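Local structure of L-Ala-D/L-Glu Epimerase (Escherichia coli, 1JPD) at residues Leu280-Ala285 / Ala308-Pro313. The protein belongs to the enolase superfamily, pairing an N-terminal capping domain with a C-terminal barrel domain of the TIM-barrel type. Sequence-based numbering, arbitrary orientation.
Sequences LCTSRA and AVDVEP
The carboxylate of D310 grips S283 at the first turn of helix 283-289 with both oxygens, a worked example of a side chain from a later loop joining in at a helix start. OD1 receives the backbone N of S283 at 3.1 Å through its syn lone pair, with a nearly straight N-H...O angle of 164°. It also takes V311 N, so two N-H groups meet it. OD2 takes the hydroxyl OG of S283, also from the syn side but 24° out of the carboxylate plane; this OG also bonds L315 N. With CG anti to the backbone N (chi1 -168°), the D310 carboxylate extends to the helix N-terminus, whose partial positive charge would probably favour its negative charge. T282 is the N-cap: its OG1 accepts a hydrogen bond from R284 N at 3.2 Å.

V311 spreads its two methyls. CG1 lies 3.7 Å from CB of T282, the side chains crossing at about a right angle. It also sits over one face of the R284 guanidinium, while CG2 meets CB of S283. R284 NH2 forms salt bridges with E12 and E47, and T282 OG1 also bonds E47. Following barrel strand 273-276, the helix start meets the 308-313 loop and N-terminal-sheet strands 6-15 and 42-48, where W14 touches T282, R284 and V311.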
loop_
_atom_site.group_PDB
_atom_site.type_symbol
_atom_site.label_atom_id
_atom_site.label_comp_id
_atom_site.label_asym_id
_atom_site.label_seq_id
_atom_site.Cartn_x
_atom_site.Cartn_y
_atom_site.Cartn_z
ATOM N N LEU A 280 -4.679 6.382 0.388
ATOM C CA LEU A 280 -4.506 7.830 0.472
ATOM C C LEU A 280 -4.253 8.041 1.968
ATOM O O LEU A 280 -5.007 7.542 2.799
ATOM C CB LEU A 280 -5.778 8.558 0.027
ATOM C CG LEU A 280 -6.036 8.546 -1.480
ATOM C CD1 LEU A 280 -7.347 9.238 -1.785
ATOM C CD2 LEU A 280 -4.886 9.238 -2.193
ATOM N N CYS A 281 -3.199 8.770 2.315
ATOM C CA CYS A 281 -2.858 8.959 3.720
ATOM C C CYS A 281 -1.878 10.109 3.928
ATOM O O CYS A 281 -1.470 10.760 2.970
ATOM C CB CYS A 281 -2.219 7.667 4.238
ATOM S SG CYS A 281 -0.717 7.201 3.289
ATOM N N THR A 282 -1.507 10.357 5.182
ATOM C CA THR A 282 -0.531 11.403 5.489
ATOM C C THR A 282 0.803 10.683 5.654
ATOM O O THR A 282 0.845 9.443 5.652
ATOM C CB THR A 282 -0.836 12.145 6.806
ATOM O OG1 THR A 282 -0.508 11.302 7.916
ATOM C CG2 THR A 282 -2.299 12.535 6.879
ATOM N N SER A 283 1.883 11.446 5.808
ATOM C CA SER A 283 3.203 10.844 5.965
ATOM C C SER A 283 3.253 9.833 7.106
ATOM O O SER A 283 4.048 8.894 7.073
ATOM C CB SER A 283 4.260 11.922 6.188
ATOM O OG SER A 283 4.424 12.713 5.025
ATOM N N ARG A 284 2.392 10.016 8.105
ATOM C CA ARG A 284 2.362 9.115 9.249
ATOM C C ARG A 284 2.207 7.660 8.839
ATOM O O ARG A 284 2.859 6.781 9.396
ATOM C CB ARG A 284 1.229 9.504 10.208
ATOM C CG ARG A 284 1.549 10.710 11.102
ATOM C CD ARG A 284 0.391 11.038 12.035
ATOM N NE ARG A 284 -0.833 11.254 11.272
ATOM C CZ ARG A 284 -1.762 12.153 11.572
ATOM N NH1 ARG A 284 -1.617 12.930 12.638
ATOM N NH2 ARG A 284 -2.820 12.296 10.784
ATOM N N ALA A 285 1.354 7.404 7.854
ATOM C CA ALA A 285 1.121 6.038 7.399
ATOM C C ALA A 285 2.277 5.480 6.576
ATOM O O ALA A 285 2.566 4.288 6.643
ATOM C CB ALA A 285 -0.182 5.960 6.598
ATOM N N ALA A 308 -3.660 17.870 -0.692
ATOM C CA ALA A 308 -3.323 19.284 -0.882
ATOM C C ALA A 308 -2.218 19.683 0.096
ATOM O O ALA A 308 -1.254 20.362 -0.269
ATOM C CB ALA A 308 -4.561 20.152 -0.662
ATOM N N VAL A 309 -2.376 19.254 1.342
ATOM C CA VAL A 309 -1.403 19.519 2.389
ATOM C C VAL A 309 -1.164 18.207 3.110
ATOM O O VAL A 309 -1.934 17.258 2.958
ATOM C CB VAL A 309 -1.911 20.569 3.397
ATOM C CG1 VAL A 309 -1.929 21.949 2.748
ATOM C CG2 VAL A 309 -3.305 20.193 3.881
ATOM N N ASP A 310 -0.093 18.160 3.891
ATOM C CA ASP A 310 0.280 16.961 4.630
ATOM C C ASP A 310 0.533 17.365 6.081
ATOM O O ASP A 310 0.388 18.534 6.450
ATOM C CB ASP A 310 1.556 16.370 4.012
ATOM C CG ASP A 310 1.877 14.966 4.515
ATOM O OD1 ASP A 310 1.183 14.444 5.416
ATOM O OD2 ASP A 310 2.847 14.377 4.001
ATOM N N VAL A 311 0.901 16.397 6.908
ATOM C CA VAL A 311 1.195 16.693 8.294
ATOM C C VAL A 311 2.450 17.551 8.318
ATOM O O VAL A 311 3.068 17.799 7.283
ATOM C CB VAL A 311 1.430 15.410 9.102
ATOM C CG1 VAL A 311 0.117 14.692 9.308
ATOM C CG2 VAL A 311 2.420 14.515 8.379
ATOM N N GLU A 312 2.823 18.008 9.503
ATOM C CA GLU A 312 3.993 18.851 9.658
ATOM C C GLU A 312 4.766 18.292 10.847
ATOM O O GLU A 312 4.259 18.281 11.961
ATOM C CB GLU A 312 3.529 20.278 9.942
ATOM C CG GLU A 312 4.484 21.380 9.527
ATOM C CD GLU A 312 3.944 22.760 9.886
ATOM O OE1 GLU A 312 3.756 23.033 11.095
ATOM O OE2 GLU A 312 3.700 23.565 8.958
ATOM N N PRO A 313 5.992 17.791 10.624
ATOM C CA PRO A 313 6.730 17.701 9.360
ATOM C C PRO A 313 6.247 16.539 8.497
ATOM O O PRO A 313 5.641 15.586 8.990
ATOM C CB PRO A 313 8.159 17.491 9.827
ATOM C CG PRO A 313 7.957 16.563 10.983
ATOM C CD PRO A 313 6.798 17.225 11.722
#